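Local coordinates for protein alpha-galactosidase 1 (Saccharomyces cerevisiae, PDB 3LRK) that catalyses the hydrolysis of terminal, non-reducing alpha-D-galactose residues from alpha-galactosides such as galactose oligosaccharides, galactomannans and galactolipids, at residues G33-N38 with Y68-D73; A358-G363 with H460-Y465; R367-T372 with T455-H460. The protein carries 1 engineered substitution. All blocks are in the same frame, centred on the assembly; numbering follows the deposited sequence.

Contact 1 comes first along the chain and joins strand 32-35 to strand 68-70, closing the loop that holds helix 46-58 in the catalytic barrel. It is complete well before contact 2 opens at 358-363, and its nearest atoms lie about 17 Å from those of contact 2, across the chain's centre. Contact 3 then opens at 367-372 and closes at 455-460, wholly within the longer excursion that contact 2 ends at 460-465. H460 belongs to both. Contact 2 ties two strands of the larger sheet of the C-terminal beta sandwich, while contact 3 forms a strand pair packed beside it, bridged by N361 to V457 and Y465 to T455.

Contact 1: residues G33-N38 with Y68-D73; sequences GWDNWN and YIILDD
W34 and its neighbours pair with Y68-I70 as adjacent parallel strands, whose short axes run 5° apart. W34 uses both its backbone polar groups: its N donates to Y68 O (2.8 Å), and its O accepts from I70 N at the same distance. A weaker CA-H...O contact joins D35 CA to I70 O. G33 lies so close to Y68 O that a side chain at this position would clash with it.

The apolar part of the contact is small. I69 CG2 meets the edge of the W34 indole, 4.1 Å from CE3, while the indole N-H turns to A294 O. Further on, W37 CZ3 rests 3.9 Å from D73 CB.

At the C-terminal ends of the strands, acidic groups meet. With CG of D35 opposite its own main-chain N (chi1 -177°), OD2 comes 2.7 Å from D72 OD1, the two carboxylate planes turned 57° apart. D72 OD1 also takes a salt bridge from K147. The other oxygen, D35 OD1, caps the following turn by accepting from W37 N at 2.8 Å. Replacing D35 by an alanine would probably leave W37 N without its capping acceptor and take away the carboxylate beside D72 OD1. D72 and D73 are substrate-binding residues; here D72 OD2 and D73 OD2 hold a glycerol, and T120 and A122 bind the D73 carboxylate.

This is a beta-alpha-beta unit of the (beta/alpha)8 barrel, with the sugar site beyond the C-terminal ends of its strands. W34 and I69 pack outward on helix 46-58, D35 and I70 face inward onto I291, and Y68 meets the rings of Y145 and F182. Strand 290-292 flanks strand 32-35, and strand 109-115 lies on the other side of strand 68-70 in the barrel sheet.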
ATOM      1  N   GLY A  33      -8.974  30.310 -17.172  1.00 20.73           N
ATOM      2  CA  GLY A  33     -10.078  31.080 -16.639  1.00 20.82           C
ATOM      3  C   GLY A  33      -9.849  31.581 -15.234  1.00 20.68           C
ATOM      4  O   GLY A  33      -8.733  31.918 -14.866  1.00 20.65           O
ATOM      5  N   TRP A  34     -10.920  31.610 -14.454  1.00 21.46           N
ATOM      6  CA  TRP A  34     -10.897  32.128 -13.096  1.00 21.81           C
ATOM      7  C   TRP A  34     -11.978  31.436 -12.264  1.00 22.18           C
ATOM      8  O   TRP A  34     -13.050  31.099 -12.772  1.00 21.73           O
ATOM      9  CB  TRP A  34     -11.121  33.648 -13.129  1.00 22.41           C
ATOM     10  CG  TRP A  34     -11.352  34.312 -11.782  1.00 22.57           C
ATOM     11  CD1 TRP A  34     -10.396  34.801 -10.934  1.00 22.55           C
ATOM     12  CD2 TRP A  34     -12.614  34.585 -11.161  1.00 23.48           C
ATOM     13  NE1 TRP A  34     -10.985  35.345  -9.815  1.00 23.58           N
ATOM     14  CE2 TRP A  34     -12.344  35.230  -9.928  1.00 23.68           C
ATOM     15  CE3 TRP A  34     -13.950  34.344 -11.521  1.00 24.25           C
ATOM     16  CZ2 TRP A  34     -13.359  35.633  -9.052  1.00 23.12           C
ATOM     17  CZ3 TRP A  34     -14.963  34.749 -10.642  1.00 24.07           C
ATOM     18  CH2 TRP A  34     -14.655  35.388  -9.427  1.00 23.01           C
ATOM     19  N   ASP A  35     -11.682  31.241 -10.982  1.00 22.67           N
ATOM     20  CA  ASP A  35     -12.611  30.640 -10.031  1.00 23.45           C
ATOM     21  C   ASP A  35     -12.635  31.547  -8.790  1.00 24.18           C
ATOM     22  O   ASP A  35     -11.586  32.018  -8.340  1.00 24.12           O
ATOM     23  CB  ASP A  35     -12.143  29.207  -9.694  1.00 23.29           C
ATOM     24  CG  ASP A  35     -13.085  28.459  -8.750  1.00 23.33           C
ATOM     25  OD1 ASP A  35     -13.417  28.987  -7.658  1.00 22.24           O
ATOM     26  OD2 ASP A  35     -13.467  27.301  -9.088  1.00 21.31           O
ATOM     27  N   ASN A  36     -13.824  31.785  -8.251  1.00 25.22           N
ATOM     28  CA  ASN A  36     -14.019  32.740  -7.150  1.00 27.53           C
ATOM     29  C   ASN A  36     -13.603  32.256  -5.758  1.00 28.42           C
ATOM     30  O   ASN A  36     -13.582  33.046  -4.806  1.00 29.02           O
ATOM     31  CB  ASN A  36     -15.489  33.159  -7.091  1.00 27.37           C
ATOM     32  CG  ASN A  36     -16.400  32.014  -6.671  1.00 27.89           C
ATOM     33  OD1 ASN A  36     -16.607  31.755  -5.475  1.00 30.05           O
ATOM     34  ND2 ASN A  36     -16.942  31.322  -7.647  1.00 26.64           N
ATOM     35  N   TRP A  37     -13.288  30.967  -5.631  1.00 29.49           N
ATOM     36  CA  TRP A  37     -13.130  30.368  -4.305  1.00 30.32           C
ATOM     37  C   TRP A  37     -12.021  30.993  -3.443  1.00 31.36           C
ATOM     38  O   TRP A  37     -12.306  31.489  -2.343  1.00 31.46           O
ATOM     39  CB  TRP A  37     -12.965  28.839  -4.363  1.00 30.38           C
ATOM     40  CG  TRP A  37     -12.996  28.282  -2.980  1.00 30.13           C
ATOM     41  CD1 TRP A  37     -11.934  27.871  -2.232  1.00 31.17           C
ATOM     42  CD2 TRP A  37     -14.154  28.153  -2.147  1.00 30.71           C
ATOM     43  NE1 TRP A  37     -12.363  27.461  -0.983  1.00 31.65           N
ATOM     44  CE2 TRP A  37     -13.721  27.627  -0.907  1.00 31.35           C
ATOM     45  CE3 TRP A  37     -15.521  28.413  -2.336  1.00 29.57           C
ATOM     46  CZ2 TRP A  37     -14.606  27.362   0.143  1.00 31.19           C
ATOM     47  CZ3 TRP A  37     -16.405  28.143  -1.288  1.00 30.34           C
ATOM     48  CH2 TRP A  37     -15.939  27.630  -0.066  1.00 30.65           C
ATOM     49  N   ASN A  38     -10.776  30.963  -3.929  1.00 32.07           N
ATOM     50  CA  ASN A  38      -9.625  31.410  -3.124  1.00 33.13           C
ATOM     51  C   ASN A  38      -9.863  32.731  -2.404  1.00 33.56           C
ATOM     52  O   ASN A  38      -9.401  32.915  -1.280  1.00 34.29           O
ATOM     53  CB  ASN A  38      -8.339  31.497  -3.952  1.00 32.96           C
ATOM     54  CG  ASN A  38      -7.748  30.124  -4.283  1.00 34.07           C
ATOM     55  OD1 ASN A  38      -8.112  29.106  -3.680  1.00 36.55           O
ATOM     56  ND2 ASN A  38      -6.831  30.095  -5.248  1.00 32.79           N
ATOM     57  N   TYR A  68     -12.985  30.953 -19.157  1.00 22.39           N
ATOM     58  CA  TYR A  68     -13.931  30.277 -18.270  1.00 21.91           C
ATOM     59  C   TYR A  68     -14.070  31.042 -16.954  1.00 21.65           C
ATOM     60  O   TYR A  68     -13.099  31.190 -16.206  1.00 22.30           O
ATOM     61  CB  TYR A  68     -13.505  28.822 -18.008  1.00 21.68           C
ATOM     62  CG  TYR A  68     -13.750  27.894 -19.170  1.00 21.17           C
ATOM     63  CD1 TYR A  68     -15.035  27.447 -19.470  1.00 20.58           C
ATOM     64  CD2 TYR A  68     -12.695  27.450 -19.965  1.00 21.62           C
ATOM     65  CE1 TYR A  68     -15.265  26.583 -20.546  1.00 21.52           C
ATOM     66  CE2 TYR A  68     -12.912  26.591 -21.042  1.00 21.53           C
ATOM     67  CZ  TYR A  68     -14.196  26.160 -21.321  1.00 20.31           C
ATOM     68  OH  TYR A  68     -14.411  25.317 -22.380  1.00 20.70           O
ATOM     69  N   ILE A  69     -15.269  31.568 -16.718  1.00 20.99           N
ATOM     70  CA  ILE A  69     -15.646  32.178 -15.439  1.00 20.42           C
ATOM     71  C   ILE A  69     -16.342  31.101 -14.618  1.00 20.05           C
ATOM     72  O   ILE A  69     -17.509  30.736 -14.887  1.00 20.06           O
ATOM     73  CB  ILE A  69     -16.585  33.413 -15.639  1.00 20.24           C
ATOM     74  CG1 ILE A  69     -15.911  34.476 -16.527  1.00 20.78           C
ATOM     75  CG2 ILE A  69     -17.026  33.998 -14.281  1.00 20.79           C
ATOM     76  CD1 ILE A  69     -14.552  35.005 -15.984  1.00 21.01           C
ATOM     77  N   ILE A  70     -15.615  30.569 -13.639  1.00 19.83           N
ATOM     78  CA  ILE A  70     -16.076  29.387 -12.913  1.00 19.77           C
ATOM     79  C   ILE A  70     -16.594  29.739 -11.523  1.00 19.61           C
ATOM     80  O   ILE A  70     -15.828  30.091 -10.626  1.00 19.71           O
ATOM     81  CB  ILE A  70     -14.980  28.294 -12.800  1.00 19.80           C
ATOM     82  CG1 ILE A  70     -14.374  27.970 -14.171  1.00 18.73           C
ATOM     83  CG2 ILE A  70     -15.555  27.028 -12.141  1.00 19.31           C
ATOM     84  CD1 ILE A  70     -12.943  27.399 -14.090  1.00 20.43           C
ATOM     85  N   LEU A  71     -17.909  29.638 -11.377  1.00 19.67           N
ATOM     86  CA  LEU A  71     -18.593  29.812 -10.107  1.00 19.78           C
ATOM     87  C   LEU A  71     -18.418  28.516  -9.324  1.00 20.45           C
ATOM     88  O   LEU A  71     -18.758  27.437  -9.824  1.00 20.26           O
ATOM     89  CB  LEU A  71     -20.079  30.090 -10.336  1.00 19.27           C
ATOM     90  CG  LEU A  71     -21.011  30.159  -9.111  1.00 19.17           C
ATOM     91  CD1 LEU A  71     -20.717  31.372  -8.241  1.00 20.11           C
ATOM     92  CD2 LEU A  71     -22.459  30.134  -9.540  1.00 18.27           C
ATOM     93  N   ASP A  72     -17.891  28.633  -8.109  1.00 20.60           N
ATOM     94  CA  ASP A  72     -17.581  27.473  -7.270  1.00 20.90           C
ATOM     95  C   ASP A  72     -18.766  27.126  -6.348  1.00 20.71           C
ATOM     96  O   ASP A  72     -19.919  27.261  -6.747  1.00 21.12           O
ATOM     97  CB  ASP A  72     -16.273  27.735  -6.499  1.00 20.81           C
ATOM     98  CG  ASP A  72     -15.478  26.455  -6.218  1.00 22.15           C
ATOM     99  OD1 ASP A  72     -14.673  26.028  -7.073  1.00 22.96           O
ATOM    100  OD2 ASP A  72     -15.652  25.885  -5.122  1.00 23.23           O
ATOM    101  N   ASP A  73     -18.472  26.663  -5.132  1.00 21.28           N
ATOM    102  CA  ASP A  73     -19.453  26.117  -4.180  1.00 21.64           C
ATOM    103  C   ASP A  73     -20.418  27.198  -3.647  1.00 22.61           C
ATOM    104  O   ASP A  73     -20.252  28.382  -3.943  1.00 22.84           O
ATOM    105  CB  ASP A  73     -18.676  25.477  -3.015  1.00 21.04           C
ATOM    106  CG  ASP A  73     -19.423  24.325  -2.317  1.00 21.18           C
ATOM    107  OD1 ASP A  73     -20.665  24.172  -2.429  1.00 18.91           O
ATOM    108  OD2 ASP A  73     -18.726  23.545  -1.634  1.00 19.36           O
TER

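Contact 2: residues A358-G363 with H460-Y465; sequences ALLNGG and HGIAFY
H460 closes the open end of this antiparallel pair against G362 and G363. Its N donates to G363 O (3.3 Å), and its imidazole CD2 comes within 3.3 Å of the same oxygen, which lies near the ring plane. A water at the ring edge links H460 NE2 (2.8 Å) to G362 O. ND1 is bonded to E275, and the ring stacks on F214. N361 shapes the turn opposite, its OD1 accepting from G363 N in an Asx turn while its ND2 donates to V457 O.

L359 forms a hydrogen-bonded pair with A463: L359 N reaches A463 O at 2.8 Å and A463 N returns to L359 O at 2.9 Å, both in the carbonyl plane. Their CB atoms sit 4.1 Å apart, and L359 CD1 approaches the edge of the Y465 ring.

A358 lies on the other face, where its methyl fills the angle between the F464 ring edge (CD1, 3.8 Å) and I462 CD1. That face packs against helix 273-285 of the catalytic domain.

Backbone bonds thus run throughout, between apolar side chains on both faces of the strands, and at the H460 end a water and H460 N serve the G362 and G363 carbonyls.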
ATOM      1  N   ALA A 358      13.354  24.142 -18.157  1.00 26.86           N
ATOM      2  CA  ALA A 358      13.199  24.826 -16.873  1.00 26.45           C
ATOM      3  C   ALA A 358      14.342  24.447 -15.950  1.00 26.50           C
ATOM      4  O   ALA A 358      14.600  23.264 -15.721  1.00 26.55           O
ATOM      5  CB  ALA A 358      11.848  24.489 -16.222  1.00 26.35           C
ATOM      6  N   LEU A 359      15.049  25.450 -15.450  1.00 26.25           N
ATOM      7  CA  LEU A 359      15.991  25.235 -14.361  1.00 26.37           C
ATOM      8  C   LEU A 359      15.379  25.803 -13.082  1.00 26.40           C
ATOM      9  O   LEU A 359      15.209  27.015 -12.933  1.00 26.39           O
ATOM     10  CB  LEU A 359      17.363  25.839 -14.677  1.00 26.21           C
ATOM     11  CG  LEU A 359      18.146  25.078 -15.758  1.00 26.56           C
ATOM     12  CD1 LEU A 359      19.354  25.882 -16.249  1.00 26.46           C
ATOM     13  CD2 LEU A 359      18.588  23.711 -15.240  1.00 25.64           C
ATOM     14  N   LEU A 360      15.016  24.904 -12.176  1.00 26.31           N
ATOM     15  CA  LEU A 360      14.201  25.270 -11.032  1.00 26.11           C
ATOM     16  C   LEU A 360      15.015  25.199  -9.744  1.00 26.25           C
ATOM     17  O   LEU A 360      15.534  24.142  -9.375  1.00 26.26           O
ATOM     18  CB  LEU A 360      12.948  24.379 -10.967  1.00 26.17           C
ATOM     19  CG  LEU A 360      11.912  24.550  -9.850  1.00 26.53           C
ATOM     20  CD1 LEU A 360      11.229  25.925  -9.919  1.00 27.18           C
ATOM     21  CD2 LEU A 360      10.882  23.431  -9.956  1.00 27.59           C
ATOM     22  N   ASN A 361      15.136  26.343  -9.080  1.00 26.33           N
ATOM     23  CA  ASN A 361      15.900  26.450  -7.845  1.00 26.51           C
ATOM     24  C   ASN A 361      14.977  26.513  -6.629  1.00 26.69           C
ATOM     25  O   ASN A 361      14.571  27.592  -6.194  1.00 26.94           O
ATOM     26  CB  ASN A 361      16.831  27.676  -7.890  1.00 26.42           C
ATOM     27  CG  ASN A 361      17.686  27.819  -6.640  1.00 26.62           C
ATOM     28  OD1 ASN A 361      17.809  26.890  -5.838  1.00 27.68           O
ATOM     29  ND2 ASN A 361      18.272  28.996  -6.461  1.00 28.25           N
ATOM     30  N   GLY A 362      14.661  25.352  -6.075  1.00 26.80           N
ATOM     31  CA  GLY A 362      13.836  25.286  -4.871  1.00 27.34           C
ATOM     32  C   GLY A 362      14.620  25.464  -3.582  1.00 27.42           C
ATOM     33  O   GLY A 362      14.059  25.324  -2.496  1.00 27.44           O
ATOM     34  N   GLY A 363      15.914  25.763  -3.700  1.00 27.98           N
ATOM     35  CA  GLY A 363      16.773  26.023  -2.541  1.00 28.15           C
ATOM     36  C   GLY A 363      16.588  27.427  -1.982  1.00 28.89           C
ATOM     37  O   GLY A 363      15.959  28.277  -2.610  1.00 28.97           O
ATOM     38  N   HIS A 460      14.061  29.954  -4.675  1.00 26.73           N
ATOM     39  CA  HIS A 460      12.652  29.655  -4.998  1.00 26.25           C
ATOM     40  C   HIS A 460      12.236  30.220  -6.358  1.00 26.16           C
ATOM     41  O   HIS A 460      11.083  30.600  -6.560  1.00 26.54           O
ATOM     42  CB  HIS A 460      11.710  30.176  -3.895  1.00 25.98           C
ATOM     43  CG  HIS A 460      11.781  29.409  -2.611  1.00 26.01           C
ATOM     44  ND1 HIS A 460      10.829  29.532  -1.622  1.00 24.56           N
ATOM     45  CD2 HIS A 460      12.679  28.500  -2.158  1.00 26.09           C
ATOM     46  CE1 HIS A 460      11.142  28.742  -0.611  1.00 24.88           C
ATOM     47  NE2 HIS A 460      12.256  28.100  -0.912  1.00 25.65           N
ATOM     48  N   GLY A 461      13.180  30.268  -7.291  1.00 26.29           N
ATOM     49  CA  GLY A 461      12.941  30.851  -8.604  1.00 25.85           C
ATOM     50  C   GLY A 461      13.269  29.926  -9.755  1.00 26.12           C
ATOM     51  O   GLY A 461      13.561  28.733  -9.558  1.00 25.94           O
ATOM     52  N   ILE A 462      13.266  30.488 -10.960  1.00 25.66           N
ATOM     53  CA  ILE A 462      13.324  29.691 -12.175  1.00 25.76           C
ATOM     54  C   ILE A 462      14.067  30.392 -13.317  1.00 26.07           C
ATOM     55  O   ILE A 462      13.976  31.610 -13.480  1.00 26.05           O
ATOM     56  CB  ILE A 462      11.867  29.244 -12.618  1.00 25.25           C
ATOM     57  CG1 ILE A 462      11.908  28.092 -13.626  1.00 25.07           C
ATOM     58  CG2 ILE A 462      11.006  30.436 -13.098  1.00 25.33           C
ATOM     59  CD1 ILE A 462      10.523  27.522 -13.995  1.00 23.35           C
ATOM     60  N   ALA A 463      14.828  29.609 -14.075  1.00 26.66           N
ATOM     61  CA  ALA A 463      15.231  30.000 -15.420  1.00 27.27           C
ATOM     62  C   ALA A 463      14.360  29.215 -16.395  1.00 27.44           C
ATOM     63  O   ALA A 463      14.410  27.980 -16.452  1.00 27.05           O
ATOM     64  CB  ALA A 463      16.716  29.717 -15.657  1.00 27.32           C
ATOM     65  N   PHE A 464      13.558  29.935 -17.165  1.00 27.68           N
ATOM     66  CA  PHE A 464      12.564  29.305 -18.033  1.00 27.82           C
ATOM     67  C   PHE A 464      12.854  29.666 -19.495  1.00 28.44           C
ATOM     68  O   PHE A 464      12.688  30.820 -19.896  1.00 28.10           O
ATOM     69  CB  PHE A 464      11.165  29.765 -17.599  1.00 27.66           C
ATOM     70  CG  PHE A 464      10.045  28.852 -18.030  1.00 26.94           C
ATOM     71  CD1 PHE A 464      10.121  27.471 -17.835  1.00 25.69           C
ATOM     72  CD2 PHE A 464       8.893  29.384 -18.599  1.00 25.82           C
ATOM     73  CE1 PHE A 464       9.077  26.642 -18.226  1.00 25.79           C
ATOM     74  CE2 PHE A 464       7.838  28.557 -18.990  1.00 25.47           C
ATOM     75  CZ  PHE A 464       7.935  27.187 -18.796  1.00 25.32           C
ATOM     76  N   TYR A 465      13.290  28.677 -20.276  1.00 28.92           N
ATOM     77  CA  TYR A 465      13.762  28.914 -21.650  1.00 30.14           C
ATOM     78  C   TYR A 465      12.996  28.197 -22.747  1.00 30.28           C
ATOM     79  O   TYR A 465      12.490  27.086 -22.555  1.00 30.28           O
ATOM     80  CB  TYR A 465      15.223  28.488 -21.812  1.00 30.84           C
ATOM     81  CG  TYR A 465      16.204  29.093 -20.847  1.00 31.92           C
ATOM     82  CD1 TYR A 465      17.001  28.275 -20.053  1.00 34.80           C
ATOM     83  CD2 TYR A 465      16.350  30.476 -20.731  1.00 33.46           C
ATOM     84  CE1 TYR A 465      17.925  28.807 -19.166  1.00 35.43           C
ATOM     85  CE2 TYR A 465      17.269  31.023 -19.834  1.00 34.76           C
ATOM     86  CZ  TYR A 465      18.054  30.177 -19.063  1.00 35.01           C
ATOM     87  OH  TYR A 465      18.966  30.687 -18.176  1.00 35.40           O
TER
HETATM   88  O   HOH W   1      14.096  26.209   0.047  1.00 32.50           O

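Contact 3: residues R367-T372 with T455-H460; sequences RPMNTT and TTVPAH. With NAG (2-acetamido-2-deoxy-beta-D-glucopyranose), chain G.
V457 O is gripped twice: R367 N donates to it across the pair (3.0 Å), and the side-chain ND2 of N361 binds it from the neighbouring sheet. The reciprocal bond, V457 N to R367 O, is 2.8 Å long and almost perfectly straight at 179°. Two residues on, M369 N meets T455 O at 2.7 Å, and T455 N answers to M369 O at 2.9 Å. Between these two hydrogen-bonded pairs stand P368 and T456, where P368 CA leans on T455 O in a CA-H...O contact (3.2 Å). The short strand axes are strongly twisted against each other, their directions making an angle of 129°, yet all four backbone bonds are kept.

Side-chain packing across the pair is carried by M369 and V457, both buried. The M369 chain starts beside its backbone N (chi1 -67°) and runs past the valine, so that CG and SD both touch the methyl CG2, SD at 3.7 Å; the bend at the sulfur then carries CE away. M369 also touches I343 and N361, which places this face of the pair against the larger sheet. On the same face R367 sends its guanidinium to a salt bridge with D334, and T455 OG1 is bonded to Y465 OH. P368 and T456 lie on the opposite, exposed face.

N370 follows directly, and its ND2 is covalently bound to C1 of the N-acetylglucosamine (1.4 Å). W328 and Y330 also border this sugar. The arrangement is a two-stranded antiparallel sheet laid over the main sheet, part of the C-terminal beta sandwich of this GH27 enzyme, with an N-linked glycan at its rim.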
ATOM      1  N   ARG A 367      21.601  30.430  -6.615  1.00 34.19           N
ATOM      2  CA  ARG A 367      22.666  29.502  -6.979  1.00 34.70           C
ATOM      3  C   ARG A 367      22.890  29.463  -8.489  1.00 34.75           C
ATOM      4  O   ARG A 367      21.967  29.733  -9.263  1.00 34.66           O
ATOM      5  CB  ARG A 367      22.387  28.097  -6.428  1.00 34.99           C
ATOM      6  CG  ARG A 367      21.534  27.214  -7.332  1.00 35.46           C
ATOM      7  CD  ARG A 367      21.063  25.952  -6.642  1.00 36.35           C
ATOM      8  NE  ARG A 367      22.136  25.024  -6.285  1.00 35.84           N
ATOM      9  CZ  ARG A 367      22.536  24.783  -5.034  1.00 38.30           C
ATOM     10  NH1 ARG A 367      21.966  25.414  -4.008  1.00 37.72           N
ATOM     11  NH2 ARG A 367      23.511  23.907  -4.806  1.00 39.03           N
ATOM     12  N   PRO A 368      24.124  29.145  -8.913  1.00 35.12           N
ATOM     13  CA  PRO A 368      24.338  28.871 -10.329  1.00 35.20           C
ATOM     14  C   PRO A 368      23.727  27.515 -10.697  1.00 35.16           C
ATOM     15  O   PRO A 368      23.803  26.566  -9.917  1.00 34.97           O
ATOM     16  CB  PRO A 368      25.863  28.834 -10.451  1.00 35.28           C
ATOM     17  CG  PRO A 368      26.327  28.392  -9.099  1.00 35.80           C
ATOM     18  CD  PRO A 368      25.371  29.029  -8.131  1.00 35.11           C
ATOM     19  N   MET A 369      23.104  27.450 -11.867  1.00 35.53           N
ATOM     20  CA  MET A 369      22.504  26.218 -12.370  1.00 35.87           C
ATOM     21  C   MET A 369      22.945  26.003 -13.815  1.00 36.38           C
ATOM     22  O   MET A 369      23.112  26.959 -14.578  1.00 36.58           O
ATOM     23  CB  MET A 369      20.971  26.260 -12.267  1.00 35.74           C
ATOM     24  CG  MET A 369      20.429  26.272 -10.834  1.00 35.03           C
ATOM     25  SD  MET A 369      18.661  25.897 -10.690  1.00 33.19           S
ATOM     26  CE  MET A 369      18.668  24.125 -10.985  1.00 32.33           C
ATOM     27  N   ASN A 370      23.163  24.753 -14.164  1.00 36.78           N
ATOM     28  CA  ASN A 370      23.752  24.356 -15.417  1.00 37.51           C
ATOM     29  C   ASN A 370      23.145  23.116 -16.072  1.00 36.68           C
ATOM     30  O   ASN A 370      22.751  22.222 -15.389  1.00 36.60           O
ATOM     31  CB  ASN A 370      25.250  24.124 -15.214  1.00 38.15           C
ATOM     32  CG  ASN A 370      25.562  22.966 -14.301  1.00 42.30           C
ATOM     33  OD1 ASN A 370      25.827  21.909 -14.750  1.00 46.61           O
ATOM     34  ND2 ASN A 370      25.568  23.194 -13.017  1.00 45.66           N
ATOM     35  N   THR A 371      23.130  23.058 -17.394  1.00 36.06           N
ATOM     36  CA  THR A 371      22.786  21.846 -18.120  1.00 35.62           C
ATOM     37  C   THR A 371      23.502  21.813 -19.478  1.00 35.41           C
ATOM     38  O   THR A 371      24.251  22.734 -19.815  1.00 35.42           O
ATOM     39  CB  THR A 371      21.244  21.673 -18.266  1.00 35.46           C
ATOM     40  OG1 THR A 371      20.966  20.380 -18.816  1.00 35.64           O
ATOM     41  CG2 THR A 371      20.630  22.762 -19.150  1.00 34.68           C
ATOM     42  N   THR A 372      23.284  20.734 -20.228  1.00 35.02           N
ATOM     43  CA  THR A 372      23.891  20.525 -21.542  1.00 34.60           C
ATOM     44  C   THR A 372      22.799  20.076 -22.501  1.00 34.34           C
ATOM     45  O   THR A 372      21.697  19.741 -22.066  1.00 33.71           O
ATOM     46  CB  THR A 372      24.962  19.405 -21.498  1.00 34.70           C
ATOM     47  OG1 THR A 372      24.333  18.165 -21.161  1.00 34.47           O
ATOM     48  CG2 THR A 372      26.063  19.701 -20.471  1.00 35.01           C
ATOM     49  N   THR A 455      23.600  29.571 -15.761  1.00 39.55           N
ATOM     50  CA  THR A 455      22.817  30.729 -15.322  1.00 38.57           C
ATOM     51  C   THR A 455      22.805  30.783 -13.810  1.00 37.59           C
ATOM     52  O   THR A 455      23.075  29.788 -13.150  1.00 37.78           O
ATOM     53  CB  THR A 455      21.333  30.665 -15.762  1.00 38.96           C
ATOM     54  OG1 THR A 455      21.189  29.839 -16.924  1.00 40.81           O
ATOM     55  CG2 THR A 455      20.787  32.071 -16.032  1.00 37.61           C
ATOM     56  N   THR A 456      22.471  31.948 -13.274  1.00 36.45           N
ATOM     57  CA  THR A 456      22.230  32.116 -11.853  1.00 35.39           C
ATOM     58  C   THR A 456      20.721  32.194 -11.652  1.00 34.24           C
ATOM     59  O   THR A 456      20.042  32.971 -12.329  1.00 34.34           O
ATOM     60  CB  THR A 456      22.916  33.393 -11.318  1.00 35.53           C
ATOM     61  OG1 THR A 456      24.335  33.263 -11.467  1.00 36.20           O
ATOM     62  CG2 THR A 456      22.582  33.628  -9.840  1.00 35.78           C
ATOM     63  N   VAL A 457      20.209  31.365 -10.740  1.00 32.83           N
ATOM     64  CA  VAL A 457      18.765  31.261 -10.486  1.00 31.35           C
ATOM     65  C   VAL A 457      18.463  31.676  -9.045  1.00 30.59           C
ATOM     66  O   VAL A 457      19.041  31.121  -8.107  1.00 29.96           O
ATOM     67  CB  VAL A 457      18.217  29.828 -10.775  1.00 31.10           C
ATOM     68  CG1 VAL A 457      16.699  29.804 -10.686  1.00 30.75           C
ATOM     69  CG2 VAL A 457      18.650  29.342 -12.157  1.00 30.19           C
ATOM     70  N   PRO A 458      17.565  32.665  -8.868  1.00 29.90           N
ATOM     71  CA  PRO A 458      17.211  33.143  -7.533  1.00 29.56           C
ATOM     72  C   PRO A 458      16.595  32.048  -6.659  1.00 29.08           C
ATOM     73  O   PRO A 458      16.043  31.066  -7.176  1.00 28.85           O
ATOM     74  CB  PRO A 458      16.178  34.246  -7.804  1.00 29.55           C
ATOM     75  CG  PRO A 458      16.331  34.606  -9.233  1.00 30.11           C
ATOM     76  CD  PRO A 458      16.841  33.387  -9.929  1.00 29.83           C
ATOM     77  N   ALA A 459      16.699  32.224  -5.342  1.00 28.41           N
ATOM     78  CA  ALA A 459      16.045  31.337  -4.378  1.00 27.62           C
ATOM     79  C   ALA A 459      14.554  31.196  -4.683  1.00 27.20           C
ATOM     80  O   ALA A 459      13.868  32.201  -4.923  1.00 26.95           O
ATOM     81  CB  ALA A 459      16.239  31.866  -2.974  1.00 27.62           C
ATOM     82  N   HIS A 460      14.061  29.954  -4.675  1.00 26.73           N
ATOM     83  CA  HIS A 460      12.652  29.655  -4.998  1.00 26.25           C
ATOM     84  C   HIS A 460      12.236  30.220  -6.358  1.00 26.16           C
ATOM     85  O   HIS A 460      11.083  30.600  -6.560  1.00 26.54           O
ATOM     86  CB  HIS A 460      11.710  30.176  -3.895  1.00 25.98           C
ATOM     87  CG  HIS A 460      11.781  29.409  -2.611  1.00 26.01           C
ATOM     88  ND1 HIS A 460      10.829  29.532  -1.622  1.00 24.56           N
ATOM     89  CD2 HIS A 460      12.679  28.500  -2.158  1.00 26.09           C
ATOM     90  CE1 HIS A 460      11.142  28.742  -0.611  1.00 24.88           C
ATOM     91  NE2 HIS A 460      12.256  28.100  -0.912  1.00 25.65           N
TER
HETATM   92  C1  NAG G6001      25.590  22.550 -11.729  1.00 52.11           C
HETATM   93  C2  NAG G6001      25.210  21.183 -11.140  1.00 52.82           C
HETATM   94  C3  NAG G6001      25.680  21.022  -9.687  1.00 53.19           C
HETATM   95  C4  NAG G6001      27.156  21.388  -9.523  1.00 53.54           C
HETATM   96  C5  NAG G6001      27.477  22.714 -10.225  1.00 53.96           C
HETATM   97  C6  NAG G6001      28.983  22.967 -10.248  1.00 54.59           C
HETATM   98  C7  NAG G6001      23.311  19.774 -11.729  1.00 53.34           C
HETATM   99  C8  NAG G6001      21.830  19.556 -11.611  1.00 53.55           C
HETATM  100  N2  NAG G6001      23.781  20.926 -11.251  1.00 53.06           N
HETATM  101  O3  NAG G6001      25.489  19.691  -9.262  1.00 53.02           O
HETATM  102  O4  NAG G6001      27.475  21.460  -8.147  1.00 53.29           O
HETATM  103  O5  NAG G6001      26.989  22.736 -11.561  1.00 52.88           O
HETATM  104  O6  NAG G6001      29.288  24.020  -9.359  1.00 55.12           O
HETATM  105  O7  NAG G6001      24.027  18.912 -12.244  1.00 53.75           O